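Local coordinates for protein kallikrein-10 (Homo sapiens, PDB 5LPE) that is a secreted, zymogen-like serine peptidase of the kallikrein subfamily, inhibited by zinc and credited with a tumour-suppressor role in breast and prostate cancer, at residues Leu154-Val166 against Trp203-Val216. Sequence-based numbering, arbitrary orientation.
Sequences LSPKECEVFYPGV and WGVYPCGSAQHPAV. With SO4 (sulfate ion), chain C; SO4 (sulfate ion), chain D.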
ATOM      1  N   LEU A 154      -0.218   0.972  16.034  1.00 29.25           N
ATOM      2  CA  LEU A 154      -0.965   0.684  17.238  1.00 30.38           C
ATOM      3  C   LEU A 154      -0.963  -0.816  17.461  1.00 38.24           C
ATOM      4  O   LEU A 154      -0.487  -1.596  16.636  1.00 41.63           O
ATOM      5  CB  LEU A 154      -2.391   1.219  17.136  1.00 29.05           C
ATOM      6  CG  LEU A 154      -2.512   2.704  16.805  1.00 33.72           C
ATOM      7  CD1 LEU A 154      -3.980   3.108  16.819  1.00 29.99           C
ATOM      8  CD2 LEU A 154      -1.687   3.539  17.785  1.00 28.55           C
ATOM      9  N   SER A 155      -1.585  -1.229  18.514  1.00 41.03           N
ATOM     10  CA  SER A 155      -1.438  -2.649  18.694  1.00 43.94           C
ATOM     11  C   SER A 155      -2.736  -3.356  18.339  1.00 48.20           C
ATOM     12  O   SER A 155      -3.810  -2.750  18.413  1.00 49.78           O
ATOM     13  CB  SER A 155      -1.072  -2.952  20.145  1.00 47.43           C
ATOM     14  OG  SER A 155      -1.779  -2.075  20.993  1.00 61.41           O
ATOM     15  N   PRO A 156      -2.680  -4.652  17.954  1.00 51.03           N
ATOM     16  CA  PRO A 156      -3.888  -5.325  17.451  1.00 56.52           C
ATOM     17  C   PRO A 156      -4.917  -5.544  18.548  1.00 56.17           C
ATOM     18  O   PRO A 156      -5.486  -6.628  18.696  1.00 66.12           O
ATOM     19  CB  PRO A 156      -3.342  -6.666  16.934  1.00 55.71           C
ATOM     20  CG  PRO A 156      -2.016  -6.869  17.654  1.00 54.56           C
ATOM     21  CD  PRO A 156      -1.475  -5.497  17.832  1.00 57.35           C
ATOM     22  N   LYS A 157      -5.161  -4.480  19.302  1.00 51.28           N
ATOM     23  CA  LYS A 157      -5.919  -4.464  20.541  1.00 52.74           C
ATOM     24  C   LYS A 157      -6.804  -3.229  20.548  1.00 49.43           C
ATOM     25  O   LYS A 157      -8.033  -3.336  20.597  1.00 56.26           O
ATOM     26  CB  LYS A 157      -4.957  -4.479  21.743  1.00 59.89           C
ATOM     27  CG  LYS A 157      -4.187  -5.786  21.922  1.00 64.54           C
ATOM     28  CD  LYS A 157      -2.713  -5.533  22.180  1.00 61.91           C
ATOM     29  CE  LYS A 157      -2.401  -5.588  23.658  1.00 70.18           C
ATOM     30  NZ  LYS A 157      -2.124  -4.246  24.221  1.00 66.00           N
ATOM     31  N   GLU A 158      -6.176  -2.050  20.505  1.00 48.80           N
ATOM     32  CA  GLU A 158      -6.912  -0.793  20.508  1.00 47.95           C
ATOM     33  C   GLU A 158      -7.484  -0.452  19.138  1.00 44.70           C
ATOM     34  O   GLU A 158      -8.153   0.580  18.996  1.00 45.01           O
ATOM     35  CB  GLU A 158      -6.001   0.311  21.027  1.00 46.55           C
ATOM     36  CG  GLU A 158      -6.718   1.555  21.543  1.00 41.41           C
ATOM     37  CD  GLU A 158      -6.371   2.765  20.725  1.00 47.33           C
ATOM     38  OE1 GLU A 158      -5.362   2.695  19.995  1.00 55.68           O
ATOM     39  OE2 GLU A 158      -7.100   3.772  20.788  1.00 43.41           O
ATOM     40  N   CYS A 159      -7.238  -1.294  18.132  1.00 38.55           N
ATOM     41  CA  CYS A 159      -8.040  -1.245  16.919  1.00 38.06           C
ATOM     42  C   CYS A 159      -9.339  -2.015  17.061  1.00 41.34           C
ATOM     43  O   CYS A 159     -10.295  -1.739  16.327  1.00 39.75           O
ATOM     44  CB  CYS A 159      -7.250  -1.792  15.741  1.00 41.45           C
ATOM     45  SG  CYS A 159      -7.491  -0.824  14.264  1.00 46.14           S
ATOM     46  N   GLU A 160      -9.392  -2.971  17.990  1.00 44.02           N
ATOM     47  CA  GLU A 160     -10.647  -3.618  18.335  1.00 37.23           C
ATOM     48  C   GLU A 160     -11.567  -2.657  19.072  1.00 39.88           C
ATOM     49  O   GLU A 160     -12.777  -2.897  19.142  1.00 37.19           O
ATOM     50  CB  GLU A 160     -10.369  -4.865  19.183  1.00 39.86           C
ATOM     51  CG  GLU A 160     -11.381  -5.996  19.027  1.00 46.99           C
ATOM     52  CD  GLU A 160     -12.593  -5.862  19.938  1.00 47.46           C
ATOM     53  OE1 GLU A 160     -13.588  -6.575  19.693  1.00 47.03           O
ATOM     54  OE2 GLU A 160     -12.560  -5.058  20.900  1.00 48.51           O
ATOM     55  N   VAL A 161     -11.013  -1.568  19.610  1.00 38.16           N
ATOM     56  CA  VAL A 161     -11.827  -0.531  20.227  1.00 33.42           C
ATOM     57  C   VAL A 161     -12.572   0.262  19.163  1.00 34.64           C
ATOM     58  O   VAL A 161     -13.775   0.519  19.286  1.00 38.50           O
ATOM     59  CB  VAL A 161     -10.939   0.371  21.102  1.00 42.72           C
ATOM     60  CG1 VAL A 161     -11.586   1.739  21.320  1.00 38.34           C
ATOM     61  CG2 VAL A 161     -10.659  -0.310  22.429  1.00 43.00           C
ATOM     62  N   PHE A 162     -11.886   0.648  18.094  1.00 32.24           N
ATOM     63  CA  PHE A 162     -12.555   1.409  17.051  1.00 33.26           C
ATOM     64  C   PHE A 162     -13.408   0.529  16.154  1.00 34.31           C
ATOM     65  O   PHE A 162     -14.391   1.014  15.576  1.00 32.15           O
ATOM     66  CB  PHE A 162     -11.534   2.152  16.211  1.00 36.13           C
ATOM     67  CG  PHE A 162     -10.823   3.212  16.957  1.00 42.41           C
ATOM     68  CD1 PHE A 162      -9.682   2.916  17.696  1.00 38.89           C
ATOM     69  CD2 PHE A 162     -11.300   4.513  16.937  1.00 41.38           C
ATOM     70  CE1 PHE A 162      -9.025   3.900  18.393  1.00 41.76           C
ATOM     71  CE2 PHE A 162     -10.646   5.508  17.636  1.00 48.44           C
ATOM     72  CZ  PHE A 162      -9.505   5.203  18.367  1.00 44.90           C
ATOM     73  N   TYR A 163     -13.053  -0.748  16.029  1.00 31.48           N
ATOM     74  CA  TYR A 163     -13.741  -1.694  15.151  1.00 34.74           C
ATOM     75  C   TYR A 163     -14.012  -2.972  15.928  1.00 35.49           C
ATOM     76  O   TYR A 163     -13.378  -4.006  15.686  1.00 35.01           O
ATOM     77  CB  TYR A 163     -12.910  -1.981  13.900  1.00 33.43           C
ATOM     78  CG  TYR A 163     -12.480  -0.739  13.161  1.00 31.13           C
ATOM     79  CD1 TYR A 163     -13.396   0.004  12.433  1.00 29.11           C
ATOM     80  CD2 TYR A 163     -11.165  -0.306  13.194  1.00 30.49           C
ATOM     81  CE1 TYR A 163     -13.016   1.139  11.762  1.00 25.25           C
ATOM     82  CE2 TYR A 163     -10.776   0.837  12.517  1.00 27.09           C
ATOM     83  CZ  TYR A 163     -11.715   1.555  11.802  1.00 24.37           C
ATOM     84  OH  TYR A 163     -11.363   2.698  11.117  1.00 23.41           O
ATOM     85  N   PRO A 164     -14.935  -2.929  16.886  1.00 37.49           N
ATOM     86  CA  PRO A 164     -15.207  -4.123  17.699  1.00 35.85           C
ATOM     87  C   PRO A 164     -15.749  -5.271  16.859  1.00 37.13           C
ATOM     88  O   PRO A 164     -16.768  -5.141  16.185  1.00 37.18           O
ATOM     89  CB  PRO A 164     -16.238  -3.627  18.717  1.00 30.69           C
ATOM     90  CG  PRO A 164     -16.823  -2.406  18.107  1.00 37.24           C
ATOM     91  CD  PRO A 164     -15.768  -1.781  17.275  1.00 34.78           C
ATOM     92  N   GLY A 165     -15.092  -6.421  16.959  1.00 39.13           N
ATOM     93  CA  GLY A 165     -15.361  -7.532  16.079  1.00 37.44           C
ATOM     94  C   GLY A 165     -14.373  -7.679  14.946  1.00 45.53           C
ATOM     95  O   GLY A 165     -14.601  -8.498  14.050  1.00 48.21           O
ATOM     96  N   VAL A 166     -13.297  -6.905  14.937  1.00 43.99           N
ATOM     97  CA  VAL A 166     -12.302  -7.068  13.886  1.00 43.80           C
ATOM     98  C   VAL A 166     -11.364  -8.201  14.272  1.00 45.13           C
ATOM     99  O   VAL A 166     -10.970  -8.344  15.434  1.00 45.59           O
ATOM    100  CB  VAL A 166     -11.521  -5.761  13.597  1.00 43.06           C
ATOM    101  CG1 VAL A 166     -10.626  -5.348  14.761  1.00 41.01           C
ATOM    102  CG2 VAL A 166     -10.697  -5.916  12.341  1.00 34.65           C
ATOM    103  N   TRP A 203      -8.661  -1.129   4.719  1.00 26.69           N
ATOM    104  CA  TRP A 203      -9.822  -0.274   4.962  1.00 25.59           C
ATOM    105  C   TRP A 203      -9.518   0.624   6.155  1.00 23.69           C
ATOM    106  O   TRP A 203      -8.406   0.624   6.680  1.00 21.93           O
ATOM    107  CB  TRP A 203     -11.095  -1.095   5.197  1.00 23.78           C
ATOM    108  CG  TRP A 203     -10.891  -2.204   6.183  1.00 29.22           C
ATOM    109  CD1 TRP A 203     -10.341  -3.444   5.942  1.00 26.76           C
ATOM    110  CD2 TRP A 203     -11.221  -2.181   7.570  1.00 27.93           C
ATOM    111  NE1 TRP A 203     -10.320  -4.184   7.098  1.00 25.24           N
ATOM    112  CE2 TRP A 203     -10.850  -3.432   8.110  1.00 20.79           C
ATOM    113  CE3 TRP A 203     -11.793  -1.223   8.409  1.00 25.24           C
ATOM    114  CZ2 TRP A 203     -11.029  -3.740   9.431  1.00 22.13           C
ATOM    115  CZ3 TRP A 203     -11.968  -1.532   9.719  1.00 24.44           C
ATOM    116  CH2 TRP A 203     -11.591  -2.784  10.225  1.00 27.96           C
ATOM    117  N   GLY A 204     -10.510   1.397   6.585  1.00 22.54           N
ATOM    118  CA  GLY A 204     -10.353   2.278   7.723  1.00 24.66           C
ATOM    119  C   GLY A 204      -9.977   3.704   7.393  1.00 27.53           C
ATOM    120  O   GLY A 204      -9.509   4.422   8.285  1.00 27.48           O
ATOM    121  N   VAL A 205     -10.123   4.126   6.138  1.00 24.89           N
ATOM    122  CA  VAL A 205      -9.845   5.514   5.792  1.00 25.75           C
ATOM    123  C   VAL A 205     -11.018   6.414   6.161  1.00 26.31           C
ATOM    124  O   VAL A 205     -10.850   7.438   6.828  1.00 28.29           O
ATOM    125  CB  VAL A 205      -9.502   5.629   4.300  1.00 31.47           C
ATOM    126  CG1 VAL A 205      -8.941   7.004   4.004  1.00 30.99           C
ATOM    127  CG2 VAL A 205      -8.532   4.548   3.903  1.00 23.66           C
ATOM    128  N   TYR A 206     -12.226   6.046   5.749  1.00 28.83           N
ATOM    129  CA  TYR A 206     -13.411   6.860   6.041  1.00 26.94           C
ATOM    130  C   TYR A 206     -13.800   6.767   7.515  1.00 27.05           C
ATOM    131  O   TYR A 206     -13.596   5.724   8.147  1.00 26.08           O
ATOM    132  CB  TYR A 206     -14.593   6.426   5.176  1.00 21.23           C
ATOM    133  CG  TYR A 206     -14.383   6.608   3.695  1.00 26.67           C
ATOM    134  CD1 TYR A 206     -14.309   7.870   3.144  1.00 27.24           C
ATOM    135  CD2 TYR A 206     -14.292   5.516   2.843  1.00 28.51           C
ATOM    136  CE1 TYR A 206     -14.137   8.038   1.797  1.00 29.13           C
ATOM    137  CE2 TYR A 206     -14.117   5.674   1.495  1.00 25.89           C
ATOM    138  CZ  TYR A 206     -14.046   6.934   0.975  1.00 29.76           C
ATOM    139  OH  TYR A 206     -13.876   7.105  -0.380  1.00 36.37           O
ATOM    140  N   PRO A 207     -14.411   7.835   8.060  1.00 25.35           N
ATOM    141  CA  PRO A 207     -14.771   9.093   7.399  1.00 26.08           C
ATOM    142  C   PRO A 207     -13.599  10.057   7.253  1.00 27.53           C
ATOM    143  O   PRO A 207     -12.699  10.045   8.087  1.00 26.57           O
ATOM    144  CB  PRO A 207     -15.825   9.670   8.336  1.00 20.45           C
ATOM    145  CG  PRO A 207     -15.347   9.246   9.661  1.00 22.67           C
ATOM    146  CD  PRO A 207     -14.822   7.849   9.472  1.00 23.52           C
ATOM    147  N   CYS A 208     -13.628  10.890   6.214  1.00 24.47           N
ATOM    148  CA  CYS A 208     -12.657  11.957   6.101  1.00 21.89           C
ATOM    149  C   CYS A 208     -12.930  13.003   7.172  1.00 23.21           C
ATOM    150  O   CYS A 208     -14.037  13.110   7.703  1.00 26.90           O
ATOM    151  CB  CYS A 208     -12.718  12.609   4.717  1.00 24.91           C
ATOM    152  SG  CYS A 208     -12.692  11.518   3.268  1.00 26.99           S
ATOM    153  N   GLY A 209     -11.909  13.782   7.486  1.00 22.19           N
ATOM    154  CA  GLY A 209     -12.056  14.913   8.374  1.00 30.20           C
ATOM    155  C   GLY A 209     -11.652  14.685   9.815  1.00 34.19           C
ATOM    156  O   GLY A 209     -11.768  15.611  10.621  1.00 41.19           O
ATOM    157  N   SER A 210     -11.232  13.481  10.184  1.00 33.82           N
ATOM    158  CA  SER A 210     -10.789  13.240  11.547  1.00 31.51           C
ATOM    159  C   SER A 210      -9.676  12.208  11.516  1.00 33.89           C
ATOM    160  O   SER A 210      -9.809  11.183  10.843  1.00 35.18           O
ATOM    161  CB  SER A 210     -11.946  12.760  12.426  1.00 37.54           C
ATOM    162  OG  SER A 210     -11.495  12.466  13.736  1.00 46.40           O
ATOM    163  N   ALA A 211      -8.596  12.467  12.245  1.00 31.49           N
ATOM    164  CA  ALA A 211      -7.529  11.492  12.371  1.00 27.01           C
ATOM    165  C   ALA A 211      -7.774  10.517  13.495  1.00 25.44           C
ATOM    166  O   ALA A 211      -6.938   9.642  13.722  1.00 32.28           O
ATOM    167  CB  ALA A 211      -6.182  12.176  12.601  1.00 33.44           C
ATOM    168  N   GLN A 212      -8.891  10.644  14.201  1.00 29.48           N
ATOM    169  CA  GLN A 212      -9.072   9.865  15.416  1.00 29.98           C
ATOM    170  C   GLN A 212      -9.144   8.371  15.118  1.00 29.35           C
ATOM    171  O   GLN A 212      -8.640   7.566  15.907  1.00 31.85           O
ATOM    172  CB  GLN A 212     -10.309  10.372  16.171  1.00 29.12           C
ATOM    173  CG  GLN A 212     -10.125  11.819  16.698  1.00 39.30           C
ATOM    174  CD  GLN A 212     -11.064  12.220  17.852  1.00 48.00           C
ATOM    175  OE1 GLN A 212     -11.718  11.380  18.464  1.00 51.19           O
ATOM    176  NE2 GLN A 212     -11.123  13.519  18.143  1.00 44.47           N
ATOM    177  N   HIS A 213      -9.722   7.973  13.952  1.00 26.52           N
ATOM    178  CA  HIS A 213      -9.732   6.521  13.782  1.00 28.56           C
ATOM    179  C   HIS A 213      -8.495   6.051  13.004  1.00 26.95           C
ATOM    180  O   HIS A 213      -8.071   6.714  12.050  1.00 21.53           O
ATOM    181  CB  HIS A 213     -10.987   6.079  13.047  1.00 21.76           C
ATOM    182  CG  HIS A 213     -11.087   6.626  11.663  1.00 21.08           C
ATOM    183  ND1 HIS A 213     -11.280   7.965  11.406  1.00 21.46           N
ATOM    184  CD2 HIS A 213     -10.983   6.024  10.455  1.00 26.38           C
ATOM    185  CE1 HIS A 213     -11.313   8.161  10.099  1.00 22.02           C
ATOM    186  NE2 HIS A 213     -11.129   7.001   9.498  1.00 21.57           N
ATOM    187  N   PRO A 214      -7.902   4.923  13.404  1.00 26.90           N
ATOM    188  CA  PRO A 214      -6.784   4.355  12.649  1.00 23.94           C
ATOM    189  C   PRO A 214      -7.238   3.580  11.423  1.00 23.14           C
ATOM    190  O   PRO A 214      -8.351   3.056  11.352  1.00 22.83           O
ATOM    191  CB  PRO A 214      -6.131   3.414  13.665  1.00 25.91           C
ATOM    192  CG  PRO A 214      -7.293   2.891  14.407  1.00 27.74           C
ATOM    193  CD  PRO A 214      -8.186   4.114  14.604  1.00 34.48           C
ATOM    194  N   ALA A 215      -6.339   3.498  10.451  1.00 23.08           N
ATOM    195  CA  ALA A 215      -6.607   2.699   9.274  1.00 23.33           C
ATOM    196  C   ALA A 215      -6.133   1.276   9.501  1.00 22.30           C
ATOM    197  O   ALA A 215      -5.401   0.980  10.442  1.00 24.97           O
ATOM    198  CB  ALA A 215      -5.917   3.287   8.042  1.00 23.24           C
ATOM    199  N   VAL A 216      -6.484   0.408   8.564  1.00 21.16           N
ATOM    200  CA  VAL A 216      -6.257  -1.020   8.695  1.00 19.48           C
ATOM    201  C   VAL A 216      -5.439  -1.448   7.490  1.00 20.75           C
ATOM    202  O   VAL A 216      -5.913  -1.378   6.348  1.00 16.42           O
ATOM    203  CB  VAL A 216      -7.567  -1.811   8.803  1.00 21.36           C
ATOM    204  CG1 VAL A 216      -7.289  -3.317   8.767  1.00 21.32           C
ATOM    205  CG2 VAL A 216      -8.289  -1.442  10.074  1.00 22.54           C
TER
HETATM  206  S   SO4 C 301     -13.280   2.449   4.754  1.00 55.27           S
HETATM  207  O1  SO4 C 301     -14.427   3.258   4.794  1.00 47.66           O
HETATM  208  O2  SO4 C 301     -13.782   1.215   4.251  1.00 50.90           O
HETATM  209  O3  SO4 C 301     -12.256   2.912   3.846  1.00 38.94           O
HETATM  210  O4  SO4 C 301     -12.769   2.230   6.069  1.00 39.37           O
HETATM  211  S   SO4 D 302      -9.072  15.524  14.509  1.00 47.60           S
HETATM  212  O1  SO4 D 302      -9.460  16.585  13.553  1.00 41.75           O
HETATM  213  O2  SO4 D 302     -10.220  14.619  14.734  1.00 42.68           O
HETATM  214  O3  SO4 D 302      -7.936  14.754  13.955  1.00 36.35           O
HETATM  215  O4  SO4 D 302      -8.670  16.140  15.794  1.00 40.07           O
HETATM  216  O   HOH W   1     -13.759   3.589   9.555  1.00 28.92           O
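Beside the substrate-binding cleft of this trypsin-like protease, Tyr163, just past the short helix 159-162, packs against Trp203 at the end of strand 196-203, a worked example of how a short helix and the turn after it are fixed to a barrel by aromatic and proline packing. The indole edge meets the tyrosine face in a T-shaped stack, planes at 79°, with the ring centroids 4.7 Å apart. Val166 CG2 adds a methyl at the same indole's edge, 3.6 Å from Trp203 CZ2. Tyr163 OH lies 3.0 Å from Pro214 O, which sits near the plane of the Tyr163 ring, and also meets a water that donates to Tyr206 O. In Phe162, CG set anti to the carbonyl carbon (chi1 -67°) turns the ring toward the 203-216 segment, where Pro214 CD lies over one face, a CH-pi contact 3.6 Å from the ring centroid. On the same proline, CG touches Cys159 SG at 3.7 Å, the sulfur being disulfide-bonded to Cys173. Without the phenol ring, as with an alanine at Tyr163, the Trp203 edge would probably lose its aromatic partner and Pro214 O the nearby hydroxyl. Trp203 lies near the zinc-bound His44 and Asp95, and the contact packs the intermediate helix and its following turn against the C-terminal barrel, as in the chymotrypsin fold.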